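Long-range contacts in leucine rich repeat and phosphatase domain containing protein (Entamoeba histolytica, PDB 3EMU), which folds as a dual-specificity phosphatase domain but lacks the usual catalytic signature, so probably binds phosphorylated groups with doubtful hydrolytic activity: residues Ile36-Val42 and Glu88-Ser94; Ile13-Ile17 and Phe108-Gln113. All blocks are in the same frame, centred on the assembly; numbering follows the deposited sequence.

Interaction 1. Residues Ile36-Val42 and Glu88-Ser94; sequences ISSILLV and EGVLIIS. With SO4 (sulfate ion), chain B.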
loop_
_atom_site.group_PDB
_atom_site.type_symbol
_atom_site.label_atom_id
_atom_site.label_comp_id
_atom_site.label_asym_id
_atom_site.label_seq_id
_atom_site.Cartn_x
_atom_site.Cartn_y
_atom_site.Cartn_z
ATOM N N ILE A 36 -6.455 -10.469 9.277
ATOM C CA ILE A 36 -5.584 -10.310 8.148
ATOM C C ILE A 36 -5.084 -11.662 7.659
ATOM O O ILE A 36 -4.577 -12.478 8.424
ATOM C CB ILE A 36 -4.434 -9.343 8.519
ATOM C CG1 ILE A 36 -4.986 -7.917 8.673
ATOM C CG2 ILE A 36 -3.287 -9.458 7.518
ATOM C CD1 ILE A 36 -4.061 -6.947 9.472
ATOM N N SER A 37 -5.214 -11.915 6.364
ATOM C CA SER A 37 -4.844 -13.214 5.823
ATOM C C SER A 37 -3.987 -13.020 4.620
ATOM O O SER A 37 -3.632 -13.991 3.956
ATOM C CB SER A 37 -6.085 -14.039 5.420
ATOM O OG SER A 37 -6.984 -13.241 4.654
ATOM N N SER A 38 -3.670 -11.769 4.310
ATOM C CA SER A 38 -2.798 -11.505 3.181
ATOM C C SER A 38 -1.768 -10.487 3.566
ATOM O O SER A 38 -2.059 -9.551 4.305
ATOM C CB SER A 38 -3.565 -10.917 1.985
ATOM O OG SER A 38 -4.279 -11.899 1.302
ATOM N N ILE A 39 -0.591 -10.647 2.980
ATOM C CA ILE A 39 0.474 -9.713 3.181
ATOM C C ILE A 39 1.106 -9.348 1.851
ATOM O O ILE A 39 1.469 -10.206 1.057
ATOM C CB ILE A 39 1.508 -10.238 4.238
ATOM C CG1 ILE A 39 0.737 -10.546 5.535
ATOM C CG2 ILE A 39 2.625 -9.194 4.504
ATOM C CD1 ILE A 39 1.617 -10.638 6.774
ATOM N N LEU A 40 1.210 -8.040 1.625
ATOM C CA LEU A 40 1.823 -7.517 0.418
ATOM C C LEU A 40 3.158 -6.928 0.824
ATOM O O LEU A 40 3.231 -5.941 1.543
ATOM C CB LEU A 40 0.928 -6.440 -0.228
ATOM C CG LEU A 40 1.342 -5.889 -1.589
ATOM C CD1 LEU A 40 1.612 -7.046 -2.542
ATOM C CD2 LEU A 40 0.238 -4.978 -2.137
ATOM N N LEU A 41 4.209 -7.553 0.348
ATOM C CA LEU A 41 5.552 -7.146 0.671
ATOM C C LEU A 41 6.044 -6.257 -0.421
ATOM O O LEU A 41 6.195 -6.697 -1.544
ATOM C CB LEU A 41 6.478 -8.367 0.788
ATOM C CG LEU A 41 6.033 -9.431 1.821
ATOM C CD1 LEU A 41 6.905 -10.703 1.763
ATOM C CD2 LEU A 41 6.103 -8.873 3.220
ATOM N N VAL A 42 6.335 -5.004 -0.080
ATOM C CA VAL A 42 6.789 -4.072 -1.091
ATOM C C VAL A 42 8.295 -3.876 -1.002
ATOM O O VAL A 42 8.779 -3.081 -0.205
ATOM C CB VAL A 42 6.068 -2.702 -0.969
ATOM C CG1 VAL A 42 6.418 -1.821 -2.180
ATOM C CG2 VAL A 42 4.555 -2.896 -0.773
ATOM N N GLU A 88 -11.514 -10.142 4.008
ATOM C CA GLU A 88 -10.368 -10.300 4.912
ATOM C C GLU A 88 -9.323 -9.178 4.782
ATOM O O GLU A 88 -9.181 -8.534 3.727
ATOM C CB GLU A 88 -9.753 -11.689 4.712
ATOM C CG GLU A 88 -10.592 -12.762 5.407
ATOM C CD GLU A 88 -10.326 -14.169 4.897
ATOM O OE1 GLU A 88 -9.360 -14.363 4.115
ATOM O OE2 GLU A 88 -11.093 -15.083 5.279
ATOM N N GLY A 89 -8.579 -8.958 5.863
ATOM C CA GLY A 89 -7.537 -7.923 5.870
ATOM C C GLY A 89 -6.335 -8.235 4.993
ATOM O O GLY A 89 -5.878 -9.395 4.850
ATOM N N VAL A 90 -5.812 -7.185 4.382
ATOM C CA VAL A 90 -4.484 -7.284 3.740
ATOM C C VAL A 90 -3.557 -6.271 4.432
ATOM O O VAL A 90 -3.935 -5.098 4.676
ATOM C CB VAL A 90 -4.547 -7.056 2.214
ATOM C CG1 VAL A 90 -5.159 -5.684 1.903
ATOM C CG2 VAL A 90 -3.179 -7.213 1.563
ATOM N N LEU A 91 -2.346 -6.728 4.741
ATOM C CA LEU A 91 -1.352 -5.870 5.392
ATOM C C LEU A 91 -0.276 -5.523 4.402
ATOM O O LEU A 91 0.332 -6.414 3.805
ATOM C CB LEU A 91 -0.743 -6.575 6.607
ATOM C CG LEU A 91 0.450 -5.870 7.298
ATOM C CD1 LEU A 91 0.082 -4.452 7.798
ATOM C CD2 LEU A 91 0.901 -6.770 8.435
ATOM N N ILE A 92 -0.033 -4.224 4.207
ATOM C CA ILE A 92 0.908 -3.815 3.157
ATOM C C ILE A 92 2.170 -3.251 3.820
ATOM O O ILE A 92 2.083 -2.334 4.622
ATOM C CB ILE A 92 0.267 -2.799 2.160
ATOM C CG1 ILE A 92 -0.990 -3.442 1.520
ATOM C CG2 ILE A 92 1.282 -2.340 1.078
ATOM C CD1 ILE A 92 -2.151 -2.484 1.327
ATOM N N ILE A 93 3.332 -3.832 3.524
ATOM C CA ILE A 93 4.525 -3.477 4.303
ATOM C C ILE A 93 5.748 -3.243 3.427
ATOM O O ILE A 93 5.888 -3.847 2.353
ATOM C CB ILE A 93 4.859 -4.522 5.410
ATOM C CG1 ILE A 93 5.379 -5.807 4.790
ATOM C CG2 ILE A 93 3.704 -4.824 6.294
ATOM C CD1 ILE A 93 5.995 -6.793 5.849
ATOM N N SER A 94 6.573 -2.288 3.846
ATOM C CA SER A 94 7.936 -2.133 3.309
ATOM C C SER A 94 8.901 -2.177 4.522
ATOM O O SER A 94 8.429 -2.224 5.663
ATOM C CB SER A 94 8.081 -0.834 2.496
ATOM O OG SER A 94 7.618 0.252 3.251
HETATM S S SO4 B . 10.732 1.805 2.977
HETATM O O1 SO4 B . 9.387 2.122 3.491
HETATM O O2 SO4 B . 10.853 1.829 1.546
HETATM O O3 SO4 B . 11.589 2.859 3.491
HETATM O O4 SO4 B . 11.108 0.474 3.395
#

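Interaction 2. Residues Ile13-Ile17 and Phe108-Gln113; sequences IIQYI and FLMYYQ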
loop_
_atom_site.group_PDB
_atom_site.type_symbol
_atom_site.label_atom_id
_atom_site.label_comp_id
_atom_site.label_asym_id
_atom_site.label_seq_id
_atom_site.Cartn_x
_atom_site.Cartn_y
_atom_site.Cartn_z
ATOM N N ILE A 13 -6.104 1.705 7.181
ATOM C CA ILE A 13 -6.256 2.881 6.303
ATOM C C ILE A 13 -7.760 3.118 5.945
ATOM O O ILE A 13 -8.289 4.188 6.162
ATOM C CB ILE A 13 -5.332 2.814 5.061
ATOM C CG1 ILE A 13 -3.828 2.848 5.499
ATOM C CG2 ILE A 13 -5.689 3.927 4.062
ATOM C CD1 ILE A 13 -3.436 4.088 6.384
ATOM N N ILE A 14 -8.405 2.060 5.463
ATOM C CA ILE A 14 -9.839 1.958 5.273
ATOM C C ILE A 14 -10.027 0.490 5.621
ATOM O O ILE A 14 -9.055 -0.232 5.842
ATOM C CB ILE A 14 -10.298 2.206 3.763
ATOM C CG1 ILE A 14 -9.731 1.122 2.847
ATOM C CG2 ILE A 14 -9.935 3.634 3.265
ATOM C CD1 ILE A 14 -10.230 1.166 1.405
ATOM N N GLN A 15 -11.263 0.044 5.643
ATOM C CA GLN A 15 -11.566 -1.306 6.063
ATOM C C GLN A 15 -10.868 -2.344 5.205
ATOM O O GLN A 15 -10.806 -2.213 3.983
ATOM C CB GLN A 15 -13.083 -1.523 6.055
ATOM C CG GLN A 15 -13.482 -2.937 6.396
ATOM C CD GLN A 15 -14.970 -3.198 6.136
ATOM O OE1 GLN A 15 -15.523 -2.811 5.075
ATOM N NE2 GLN A 15 -15.631 -3.865 7.105
ATOM N N TYR A 16 -10.319 -3.370 5.865
ATOM C CA TYR A 16 -9.500 -4.428 5.212
ATOM C C TYR A 16 -8.056 -4.050 4.793
ATOM O O TYR A 16 -7.299 -4.913 4.373
ATOM C CB TYR A 16 -10.237 -5.025 4.003
ATOM C CG TYR A 16 -11.621 -5.524 4.315
ATOM C CD1 TYR A 16 -11.846 -6.382 5.399
ATOM C CD2 TYR A 16 -12.713 -5.125 3.543
ATOM C CE1 TYR A 16 -13.120 -6.834 5.708
ATOM C CE2 TYR A 16 -13.977 -5.566 3.830
ATOM C CZ TYR A 16 -14.184 -6.422 4.912
ATOM O OH TYR A 16 -15.462 -6.870 5.188
ATOM N N ILE A 17 -7.692 -2.773 4.889
ATOM C CA ILE A 17 -6.409 -2.279 4.395
ATOM C C ILE A 17 -5.568 -1.725 5.551
ATOM O O ILE A 17 -5.954 -0.750 6.247
ATOM C CB ILE A 17 -6.610 -1.114 3.380
ATOM C CG1 ILE A 17 -7.564 -1.513 2.234
ATOM C CG2 ILE A 17 -5.253 -0.551 2.874
ATOM C CD1 ILE A 17 -7.048 -2.587 1.296
ATOM N N PHE A 108 -3.453 2.482 -4.858
ATOM C CA PHE A 108 -4.683 1.773 -4.632
ATOM C C PHE A 108 -5.921 2.671 -4.436
ATOM O O PHE A 108 -6.969 2.430 -5.039
ATOM C CB PHE A 108 -4.567 0.800 -3.462
ATOM C CG PHE A 108 -5.871 0.157 -3.114
ATOM C CD1 PHE A 108 -6.413 -0.867 -3.945
ATOM C CD2 PHE A 108 -6.608 0.594 -2.015
ATOM C CE1 PHE A 108 -7.655 -1.445 -3.678
ATOM C CE2 PHE A 108 -7.847 0.018 -1.741
ATOM C CZ PHE A 108 -8.374 -1.001 -2.583
ATOM N N LEU A 109 -5.831 3.669 -3.564
ATOM C CA LEU A 109 -6.949 4.568 -3.294
ATOM C C LEU A 109 -7.236 5.508 -4.480
ATOM O O LEU A 109 -8.392 5.874 -4.709
ATOM C CB LEU A 109 -6.633 5.425 -2.083
ATOM C CG LEU A 109 -6.437 4.800 -0.690
ATOM C CD1 LEU A 109 -5.948 5.917 0.281
ATOM C CD2 LEU A 109 -7.707 4.156 -0.148
ATOM N N MET A 110 -6.194 5.942 -5.189
ATOM C CA MET A 110 -6.403 6.654 -6.423
ATOM C C MET A 110 -7.457 5.871 -7.264
ATOM O O MET A 110 -8.470 6.431 -7.690
ATOM C CB MET A 110 -5.079 6.859 -7.188
ATOM C CG MET A 110 -4.079 7.881 -6.514
ATOM S SD MET A 110 -2.419 7.907 -7.154
ATOM C CE MET A 110 -2.637 8.430 -8.852
ATOM N N TYR A 111 -7.250 4.563 -7.425
ATOM C CA TYR A 111 -8.073 3.729 -8.285
ATOM C C TYR A 111 -9.422 3.423 -7.629
ATOM O O TYR A 111 -10.493 3.581 -8.240
ATOM C CB TYR A 111 -7.318 2.420 -8.525
ATOM C CG TYR A 111 -8.035 1.372 -9.327
ATOM C CD1 TYR A 111 -8.141 1.477 -10.721
ATOM C CD2 TYR A 111 -8.599 0.259 -8.704
ATOM C CE1 TYR A 111 -8.801 0.518 -11.464
ATOM C CE2 TYR A 111 -9.276 -0.741 -9.448
ATOM C CZ TYR A 111 -9.377 -0.588 -10.833
ATOM O OH TYR A 111 -10.002 -1.553 -11.591
ATOM N N TYR A 112 -9.351 2.990 -6.367
ATOM C CA TYR A 112 -10.485 2.462 -5.647
ATOM C C TYR A 112 -11.480 3.515 -5.157
ATOM O O TYR A 112 -12.643 3.187 -4.881
ATOM C CB TYR A 112 -9.986 1.713 -4.434
ATOM C CG TYR A 112 -10.972 0.778 -3.810
ATOM C CD1 TYR A 112 -11.216 -0.466 -4.386
ATOM C CD2 TYR A 112 -11.615 1.103 -2.617
ATOM C CE1 TYR A 112 -12.074 -1.342 -3.824
ATOM C CE2 TYR A 112 -12.506 0.225 -2.036
ATOM C CZ TYR A 112 -12.716 -1.014 -2.654
ATOM O OH TYR A 112 -13.584 -1.952 -2.118
ATOM N N GLN A 113 -11.046 4.760 -5.014
ATOM C CA GLN A 113 -11.947 5.788 -4.528
ATOM C C GLN A 113 -11.878 6.977 -5.440
ATOM O O GLN A 113 -12.303 8.029 -5.054
ATOM C CB GLN A 113 -11.567 6.202 -3.098
ATOM C CG GLN A 113 -11.704 5.052 -2.145
ATOM C CD GLN A 113 -11.495 5.453 -0.711
ATOM O OE1 GLN A 113 -10.732 6.386 -0.418
ATOM N NE2 GLN A 113 -12.163 4.753 0.206
#

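Interaction 1. Residues Ile36-Val42 and Glu88-Ser94
Parallel pairing in the central sheet of the phosphatase domain joins Ile-36–Val-42 to Gly-89–Ser-94, their short axes 4.6 Å apart at closest approach. After the first bridge, Ile-36 with Gly-89, the register shifts by one at a beta bulge, where Gly-89 O accepts both Ser-37 N and Ser-38 N (3.0 and 3.3 Å). OG of the bulge residue Ser-37 donates to Glu-88 OE1, just ahead of strand 89-94, at 2.7 Å and from above the carboxylate plane, 38° out of it. Beyond the bulge, regular bonds run Leu-91 N to Ser-38 O, Leu-40 N to Leu-91 O, Ile-93 N to Leu-40 O and Val-42 N to Ile-93 O, the last at 2.7 Å.

On one face, Leu-40 and Ile-92 run alongside each other (CB to CG1 4.0 Å), and Phe-79 of helix 68-85 packs on Leu-40 and Val-90. On the other, Leu-41 CD2 meets Ile-93 CD1 at a tight 3.4 Å; a chi1 of 71° places Ile-93 CG1 between its backbone N and carbonyl carbon, next to Leu-41.

Strand 89-94 leads into the phosphate-binding loop of this family, with Ser-94 where the signature cysteine is usual and Lys-100 where the arginine is; ordinary cysteine-based hydrolysis is therefore doubtful. Ser-94 OG, itself bonded by Ala-101 N, donates at 2.6 Å to O1 of a sulfate probably from the crystallisation liquor. Val-98 N, Asn-99 N, Thr-96 OG1 and Lys-100 NZ also bind it where a substrate phosphate would be expected, consistent with an anion-binding loop.

Interaction 2. Residues Ile13-Ile17 and Phe108-Gln113
Ile-14 reaches with its CD1 to the edge of the Phe-108 ring, near the ring plane, with CE2 the closest atom at 4.1 Å. The same methyl approaches Tyr-112 CE2 at 4.2 Å, so one branch end serves two aromatic rings. A chi1 of 64° sets CG1 between the backbone N and the carbonyl carbon, while CG2 lies opposite the carbonyl carbon, beside the backbone N. That second branch runs antiparallel to the Leu-109 side chain, its CG2 lying 4.1 Å from Leu-109 CD2, and it also meets Gln-113 NE2 at 3.9 Å.

The isoleucines sit at the tip of the beta-hairpin that joins strands 11-14 and 17-21. A type II turn spans Ile-14 to Ile-17, closed by Ile-17 N to Ile-14 O, with Tyr-16 at positive phi (75°). Ile-17, the last residue of the turn, and Phe-108 point toward one another, CD1 to CE2 at 4.1 Å, and Ile-80 of helix 68-85 touches both residues. Within helix 100-112, Phe-108 and Tyr-112 pack against each other, Phe-108 CZ standing 3.3 Å above the tyrosine ring, offset toward its rim. At the helix end, Gln-113 OE1 is bonded by Lys-123 NZ of helix 117-127, whose Val-124 touches Leu-109.

How the interactions relate
From the N terminus, the chain first lays down the hairpin segment 13-17, which opens the longer loop: 90 residues pass before helix segment 108-113 closes it in interaction 2. Interaction 1 is nested inside, opened by strand 36-42 and closed by strand 89-94 after strand 55-59 and helix 68-85. The chain then goes from strand 89-94 through the phosphate-binding loop into helix 100-112. Although their centres are 13 Å apart, the two contacts touch: Val-90 N lies 2.7 Å from Tyr-16 O, a probable hydrogen bond, and Ile-17 packs on Val-90 and Ile-92. Interaction 1 thus joins neighbouring strands, and interaction 2 packs a helix against the hairpin end of the same sheet.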